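Local structure of holo-[acyl-carrier-protein] synthase (Neisseria meningitidis serogroup C / serotype 2a, 5CMO) at residues Y3-D8 / L118-A123; A27-T32 / K51-K56. The protein belongs to the 4'-phosphopantetheinyl transferase superfamily and assembles as a trimer of small alpha+beta subunits. All coordinates share one frame; numbering follows the deposited sequence.

Both contacts are buried, but they differ in what surrounds them. Contact 1 pairs strands 2-11 and 116-124, and its Ile5, Thr7 and Phe120 side meets two further subunits, so it belongs to the core of the trimer. Contact 2 joins helix 24-30 and the turn after it to helix 45-62 within one subunit, where no other chain touches it. Backbone hydrogen bonds carry the first; apolar packing and one lysine-to-carbonyl bond carry the second. The two meet through helix 45-62, with Asp8 CB 3.4 Å from Ala54 O. Along the chain, contact 2 is nested inside the long loop that contact 1 closes.

Contact 1 of 2, residues Y3-D8 / L118-A123; sequences YGIGTD and LAFVVA
Phe120 and Thr7 form a non-hydrogen-bonded pair of two antiparallel strands, and the phenyl ring packs against the Gly6 carbonyl and the CB atoms of Ile5 and Thr7. From Phe120 CB, 4.2 Å from Gly6 O, the side chain runs beside the neighbouring strand because CG stands opposite the backbone N (chi1 180°). CG draws closer to that carbonyl, and Phe120 CD1 is closest, 3.2 Å from Gly6 O, while Thr7 CB sits at the ring edge near its plane. Further out, Phe120 CE1 still lies near the Gly6 carbonyl oxygen and also packs on Ile5 CB at 4.1 Å, and CZ ends near the same carbon. Beyond the pair, the ring stacks on Phe120 of the second subunit and meets Phe120 of the third edge-to-face.

Next along this face, Ile5 and Val122 lie side by side, with their CG2 methyls in contact. Thr7 turns its hydroxyl back to the partner strand: Thr7 OG1 donates to Ala119 O at 3.0 Å, from a position tilted off the carbonyl plane. Asp8 N reaches the same oxygen in that plane, so two donors grip Ala119 O.

Gly6 and Val121 exchange a reciprocal pair of backbone bonds, as do Asp8 and Ala119. Ala119 and Val121 project to the other face, onto helix 45-62. Asp8 shares that face, and its OD1 is hydrogen-bonded to Ser111 of the second subunit.

At the far end Ala123 faces both Tyr3 and Gly4. Ala123 O takes a 2.7 Å bond from Tyr3 N and a weak one from Gly4 N, while Ala123 N donates to Gly4 O. The Tyr3 hydroxyl is held by Gln101. Two residues facing one make this a classic beta bulge, set in an antiparallel sheet whose Phe120 rings meet in the trimer core.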
ATOM      1  N   TYR A   3      12.987   8.019  -3.998  1.00 29.53           N
ATOM      2  CA  TYR A   3      14.164   7.374  -3.429  1.00 27.14           C
ATOM      3  C   TYR A   3      13.855   5.912  -3.137  1.00 25.70           C
ATOM      4  O   TYR A   3      14.664   5.019  -3.398  1.00 26.48           O
ATOM      5  CB  TYR A   3      14.607   8.089  -2.153  1.00 25.45           C
ATOM      6  CG  TYR A   3      15.906   7.578  -1.585  1.00 24.86           C
ATOM      7  CD1 TYR A   3      15.932   6.492  -0.722  1.00 20.11           C
ATOM      8  CD2 TYR A   3      17.111   8.185  -1.911  1.00 29.77           C
ATOM      9  CE1 TYR A   3      17.123   6.023  -0.200  1.00 23.31           C
ATOM     10  CE2 TYR A   3      18.305   7.726  -1.396  1.00 26.73           C
ATOM     11  CZ  TYR A   3      18.308   6.646  -0.542  1.00 25.53           C
ATOM     12  OH  TYR A   3      19.503   6.190  -0.028  1.00 26.35           O
ATOM     13  N   GLY A   4      12.668   5.680  -2.591  1.00 25.50           N
ATOM     14  CA  GLY A   4      12.213   4.337  -2.301  1.00 24.94           C
ATOM     15  C   GLY A   4      10.834   4.363  -1.683  1.00 25.12           C
ATOM     16  O   GLY A   4      10.353   5.416  -1.258  1.00 22.60           O
ATOM     17  N   ILE A   5      10.191   3.200  -1.652  1.00 22.44           N
ATOM     18  CA  ILE A   5       8.881   3.061  -1.036  1.00 20.81           C
ATOM     19  C   ILE A   5       8.922   1.972   0.019  1.00 19.73           C
ATOM     20  O   ILE A   5       9.765   1.072  -0.028  1.00 20.38           O
ATOM     21  CB  ILE A   5       7.787   2.735  -2.075  1.00 24.11           C
ATOM     22  CG1 ILE A   5       8.100   1.423  -2.806  1.00 30.00           C
ATOM     23  CG2 ILE A   5       7.662   3.874  -3.068  1.00 26.18           C
ATOM     24  CD1 ILE A   5       7.001   0.966  -3.745  1.00 36.02           C
ATOM     25  N   GLY A   6       8.003   2.065   0.970  1.00 20.59           N
ATOM     26  CA  GLY A   6       7.933   1.116   2.059  1.00 21.43           C
ATOM     27  C   GLY A   6       6.511   0.901   2.525  1.00 25.75           C
ATOM     28  O   GLY A   6       5.674   1.800   2.438  1.00 24.31           O
ATOM     29  N   THR A   7       6.235  -0.302   3.011  1.00 28.28           N
ATOM     30  CA  THR A   7       4.943  -0.597   3.611  1.00 29.36           C
ATOM     31  C   THR A   7       5.105  -1.585   4.751  1.00 31.81           C
ATOM     32  O   THR A   7       6.071  -2.349   4.796  1.00 27.94           O
ATOM     33  CB  THR A   7       3.947  -1.173   2.585  1.00 34.30           C
ATOM     34  OG1 THR A   7       2.661  -1.325   3.201  1.00 41.78           O
ATOM     35  CG2 THR A   7       4.421  -2.528   2.067  1.00 30.67           C
ATOM     36  N   ASP A   8       4.153  -1.563   5.673  1.00 34.53           N
ATOM     37  CA  ASP A   8       4.097  -2.560   6.727  1.00 32.58           C
ATOM     38  C   ASP A   8       2.682  -2.652   7.266  1.00 29.70           C
ATOM     39  O   ASP A   8       1.959  -1.655   7.319  1.00 30.09           O
ATOM     40  CB  ASP A   8       5.074  -2.226   7.856  1.00 36.73           C
ATOM     41  CG  ASP A   8       5.261  -3.380   8.823  1.00 43.76           C
ATOM     42  OD1 ASP A   8       5.334  -4.540   8.365  1.00 47.40           O
ATOM     43  OD2 ASP A   8       5.332  -3.130  10.044  1.00 46.46           O
ATOM     44  N   LEU A 118      -2.198  -0.354   8.782  1.00 28.57           N
ATOM     45  CA  LEU A 118      -1.349  -0.314   7.597  1.00 29.66           C
ATOM     46  C   LEU A 118      -0.650   1.032   7.454  1.00 29.62           C
ATOM     47  O   LEU A 118      -1.257   2.085   7.649  1.00 32.07           O
ATOM     48  CB  LEU A 118      -2.180  -0.611   6.345  1.00 40.34           C
ATOM     49  CG  LEU A 118      -1.455  -0.494   5.001  1.00 56.74           C
ATOM     50  CD1 LEU A 118      -1.933  -1.572   4.047  1.00 59.21           C
ATOM     51  CD2 LEU A 118      -1.668   0.879   4.379  1.00 70.83           C
ATOM     52  N   ALA A 119       0.634   0.978   7.112  1.00 31.09           N
ATOM     53  CA  ALA A 119       1.425   2.171   6.834  1.00 30.11           C
ATOM     54  C   ALA A 119       2.051   2.056   5.456  1.00 28.95           C
ATOM     55  O   ALA A 119       2.587   1.007   5.100  1.00 28.57           O
ATOM     56  CB  ALA A 119       2.501   2.361   7.887  1.00 30.19           C
ATOM     57  N   PHE A 120       1.962   3.129   4.677  1.00 31.55           N
ATOM     58  CA  PHE A 120       2.682   3.220   3.413  1.00 29.96           C
ATOM     59  C   PHE A 120       3.514   4.491   3.396  1.00 22.38           C
ATOM     60  O   PHE A 120       3.036   5.564   3.767  1.00 23.23           O
ATOM     61  CB  PHE A 120       1.727   3.200   2.221  1.00 46.76           C
ATOM     62  CG  PHE A 120       2.426   3.301   0.895  1.00 67.65           C
ATOM     63  CD1 PHE A 120       3.239   2.273   0.446  1.00 81.69           C
ATOM     64  CD2 PHE A 120       2.274   4.423   0.100  1.00 66.41           C
ATOM     65  CE1 PHE A 120       3.887   2.363  -0.771  1.00 79.47           C
ATOM     66  CE2 PHE A 120       2.920   4.518  -1.117  1.00 63.98           C
ATOM     67  CZ  PHE A 120       3.726   3.487  -1.555  1.00 68.68           C
ATOM     68  N   VAL A 121       4.761   4.352   2.960  1.00 25.44           N
ATOM     69  CA  VAL A 121       5.717   5.448   2.994  1.00 27.34           C
ATOM     70  C   VAL A 121       6.434   5.605   1.653  1.00 22.33           C
ATOM     71  O   VAL A 121       6.867   4.624   1.043  1.00 23.40           O
ATOM     72  CB  VAL A 121       6.756   5.233   4.116  1.00 26.10           C
ATOM     73  CG1 VAL A 121       7.849   6.287   4.052  1.00 30.32           C
ATOM     74  CG2 VAL A 121       6.077   5.254   5.482  1.00 23.76           C
ATOM     75  N   VAL A 122       6.553   6.853   1.210  1.00 24.98           N
ATOM     76  CA  VAL A 122       7.328   7.192   0.024  1.00 25.38           C
ATOM     77  C   VAL A 122       8.412   8.204   0.370  1.00 30.83           C
ATOM     78  O   VAL A 122       8.115   9.329   0.770  1.00 32.24           O
ATOM     79  CB  VAL A 122       6.444   7.780  -1.090  1.00 27.34           C
ATOM     80  CG1 VAL A 122       7.294   8.163  -2.303  1.00 33.50           C
ATOM     81  CG2 VAL A 122       5.372   6.792  -1.493  1.00 27.97           C
ATOM     82  N   ALA A 123       9.668   7.798   0.214  1.00 32.57           N
ATOM     83  CA  ALA A 123      10.792   8.709   0.385  1.00 29.16           C
ATOM     84  C   ALA A 123      11.102   9.386  -0.945  1.00 29.37           C
ATOM     85  O   ALA A 123      11.366   8.716  -1.942  1.00 27.82           O
ATOM     86  CB  ALA A 123      12.008   7.966   0.905  1.00 25.11           C
TER

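Contact 2 of 2, residues A27-T32 / K51-K56; sequences AGRILT and KRFAAK
Ile30 leans on Phe53 to make the main apolar contact: Ile30 CD1 lies 3.6 Å from Phe53 CE1, and the two side chains cross at a slant. The same CD1 also covers one face of the Arg29 guanidinium, 3.5 Å above its plane. Leu31 adds a second apolar touch, crossing Arg52 at about a right angle with Leu31 CD2 3.6 Å from Arg52 CG. Only the aliphatic root of Arg52 is used here, since the chain bends at chi2 (-36°) and carries NE away to a salt bridge with Glu35.

The polar link is made by Lys56, whose NZ donates to Ile30 O at 2.7 Å in the carbonyl plane. A bend at its last torsion turns the ammonium to that oxygen, beside the Thr32 methyl. This buried charge is well satisfied: Glu35 forms a salt bridge with it, and Phe73 O and Ile76 O accept further bonds.

Thr32 is the N-cap of helix 33-38, its OG1 also hydrogen-bonded to Glu34; the same helix supplies Glu35. Helix 24-30 rests against helix 45-62, which strand 76-80 also packs on through Ile78, at Arg52, Ala55 and Lys56, while Val10 of strand 2-11 meets Phe53 and Ala54.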
ATOM      1  N   ALA A  27       7.592  -1.378  24.303  1.00 57.71           N
ATOM      2  CA  ALA A  27       7.324   0.030  24.046  1.00 53.59           C
ATOM      3  C   ALA A  27       8.603   0.857  24.169  1.00 50.90           C
ATOM      4  O   ALA A  27       8.839   1.769  23.378  1.00 45.99           O
ATOM      5  CB  ALA A  27       6.262   0.547  25.002  1.00 54.22           C
ATOM      6  N   GLY A  28       9.427   0.527  25.158  1.00 49.63           N
ATOM      7  CA  GLY A  28      10.686   1.222  25.363  1.00 53.00           C
ATOM      8  C   GLY A  28      11.633   1.053  24.189  1.00 53.84           C
ATOM      9  O   GLY A  28      12.500   1.896  23.953  1.00 54.19           O
ATOM     10  N   ARG A  29      11.461  -0.038  23.448  1.00 51.83           N
ATOM     11  CA  ARG A  29      12.327  -0.357  22.315  1.00 54.65           C
ATOM     12  C   ARG A  29      11.881   0.351  21.037  1.00 44.83           C
ATOM     13  O   ARG A  29      12.711   0.816  20.257  1.00 42.86           O
ATOM     14  CB  ARG A  29      12.358  -1.872  22.083  1.00 61.40           C
ATOM     15  CG  ARG A  29      13.112  -2.296  20.829  1.00 70.22           C
ATOM     16  CD  ARG A  29      13.295  -3.805  20.758  1.00 76.42           C
ATOM     17  NE  ARG A  29      12.123  -4.485  20.207  1.00 80.36           N
ATOM     18  CZ  ARG A  29      11.865  -4.603  18.906  1.00 75.31           C
ATOM     19  NH1 ARG A  29      12.690  -4.082  18.006  1.00 68.23           N
ATOM     20  NH2 ARG A  29      10.776  -5.241  18.503  1.00 77.98           N
ATOM     21  N   ILE A  30      10.569   0.435  20.834  1.00 43.26           N
ATOM     22  CA  ILE A  30      10.008   0.934  19.578  1.00 43.91           C
ATOM     23  C   ILE A  30       9.801   2.448  19.570  1.00 36.57           C
ATOM     24  O   ILE A  30       9.859   3.084  18.517  1.00 30.48           O
ATOM     25  CB  ILE A  30       8.648   0.253  19.272  1.00 48.44           C
ATOM     26  CG1 ILE A  30       8.815  -1.266  19.191  1.00 46.68           C
ATOM     27  CG2 ILE A  30       8.039   0.789  17.975  1.00 56.51           C
ATOM     28  CD1 ILE A  30       9.817  -1.731  18.156  1.00 43.93           C
ATOM     29  N   LEU A  31       9.547   3.023  20.740  1.00 31.90           N
ATOM     30  CA  LEU A  31       9.199   4.436  20.827  1.00 37.10           C
ATOM     31  C   LEU A  31      10.419   5.330  21.013  1.00 40.43           C
ATOM     32  O   LEU A  31      11.389   4.951  21.667  1.00 51.30           O
ATOM     33  CB  LEU A  31       8.223   4.666  21.979  1.00 40.22           C
ATOM     34  CG  LEU A  31       6.907   3.888  21.919  1.00 35.56           C
ATOM     35  CD1 LEU A  31       6.018   4.270  23.096  1.00 39.75           C
ATOM     36  CD2 LEU A  31       6.190   4.125  20.597  1.00 36.31           C
ATOM     37  N   THR A  32      10.354   6.523  20.430  1.00 31.85           N
ATOM     38  CA  THR A  32      11.384   7.531  20.631  1.00 34.81           C
ATOM     39  C   THR A  32      11.291   8.046  22.062  1.00 38.19           C
ATOM     40  O   THR A  32      10.316   7.761  22.759  1.00 38.43           O
ATOM     41  CB  THR A  32      11.234   8.710  19.648  1.00 37.55           C
ATOM     42  OG1 THR A  32      10.071   9.478  19.984  1.00 35.81           O
ATOM     43  CG2 THR A  32      11.116   8.208  18.215  1.00 38.01           C
ATOM     44  N   LYS A  51       0.550   1.719  15.378  1.00 37.77           N
ATOM     45  CA  LYS A  51       0.820   2.744  14.378  1.00 42.81           C
ATOM     46  C   LYS A  51       2.308   3.049  14.284  1.00 28.72           C
ATOM     47  O   LYS A  51       2.863   3.136  13.189  1.00 30.25           O
ATOM     48  CB  LYS A  51       0.051   4.022  14.706  1.00 63.33           C
ATOM     49  CG  LYS A  51      -1.398   3.997  14.261  1.00 89.88           C
ATOM     50  CD  LYS A  51      -2.182   5.163  14.838  1.00111.35           C
ATOM     51  CE  LYS A  51      -1.593   6.498  14.417  1.00121.68           C
ATOM     52  NZ  LYS A  51      -2.449   7.633  14.841  1.00125.62           N
ATOM     53  N   ARG A  52       2.942   3.217  15.440  1.00 30.64           N
ATOM     54  CA  ARG A  52       4.365   3.514  15.498  1.00 35.13           C
ATOM     55  C   ARG A  52       5.162   2.371  14.882  1.00 36.71           C
ATOM     56  O   ARG A  52       6.080   2.592  14.094  1.00 33.34           O
ATOM     57  CB  ARG A  52       4.819   3.748  16.947  1.00 34.38           C
ATOM     58  CG  ARG A  52       4.222   4.967  17.649  1.00 40.80           C
ATOM     59  CD  ARG A  52       4.038   6.141  16.712  1.00 43.64           C
ATOM     60  NE  ARG A  52       3.829   7.403  17.421  1.00 40.05           N
ATOM     61  CZ  ARG A  52       2.655   7.832  17.877  1.00 47.06           C
ATOM     62  NH1 ARG A  52       1.559   7.100  17.720  1.00 53.41           N
ATOM     63  NH2 ARG A  52       2.579   8.999  18.500  1.00 51.94           N
ATOM     64  N   PHE A  53       4.789   1.146  15.235  1.00 32.49           N
ATOM     65  CA  PHE A  53       5.526  -0.032  14.799  1.00 26.75           C
ATOM     66  C   PHE A  53       5.458  -0.185  13.277  1.00 28.77           C
ATOM     67  O   PHE A  53       6.465  -0.475  12.631  1.00 29.87           O
ATOM     68  CB  PHE A  53       4.973  -1.277  15.502  1.00 30.76           C
ATOM     69  CG  PHE A  53       5.881  -2.477  15.444  1.00 45.75           C
ATOM     70  CD1 PHE A  53       7.254  -2.345  15.574  1.00 56.29           C
ATOM     71  CD2 PHE A  53       5.351  -3.746  15.288  1.00 58.89           C
ATOM     72  CE1 PHE A  53       8.080  -3.452  15.527  1.00 67.20           C
ATOM     73  CE2 PHE A  53       6.171  -4.857  15.244  1.00 71.67           C
ATOM     74  CZ  PHE A  53       7.536  -4.710  15.364  1.00 74.53           C
ATOM     75  N   ALA A  54       4.274   0.036  12.709  1.00 29.89           N
ATOM     76  CA  ALA A  54       4.074  -0.089  11.264  1.00 30.61           C
ATOM     77  C   ALA A  54       4.764   1.030  10.487  1.00 27.37           C
ATOM     78  O   ALA A  54       5.443   0.780   9.491  1.00 22.58           O
ATOM     79  CB  ALA A  54       2.585  -0.100  10.937  1.00 27.49           C
ATOM     80  N   ALA A  55       4.573   2.263  10.941  1.00 25.42           N
ATOM     81  CA  ALA A  55       5.124   3.433  10.266  1.00 30.25           C
ATOM     82  C   ALA A  55       6.650   3.410  10.227  1.00 27.49           C
ATOM     83  O   ALA A  55       7.259   3.713   9.200  1.00 26.52           O
ATOM     84  CB  ALA A  55       4.642   4.699  10.950  1.00 32.48           C
ATOM     85  N   LYS A  56       7.263   3.053  11.350  1.00 21.65           N
ATOM     86  CA  LYS A  56       8.720   3.026  11.451  1.00 21.97           C
ATOM     87  C   LYS A  56       9.317   1.930  10.569  1.00 25.98           C
ATOM     88  O   LYS A  56      10.338   2.138   9.913  1.00 26.70           O
ATOM     89  CB  LYS A  56       9.146   2.834  12.907  1.00 25.18           C
ATOM     90  CG  LYS A  56       8.814   4.026  13.797  1.00 32.56           C
ATOM     91  CD  LYS A  56       9.138   3.755  15.254  1.00 35.41           C
ATOM     92  CE  LYS A  56       8.512   4.798  16.164  1.00 30.25           C
ATOM     93  NZ  LYS A  56       9.475   5.326  17.157  1.00 28.73           N
TER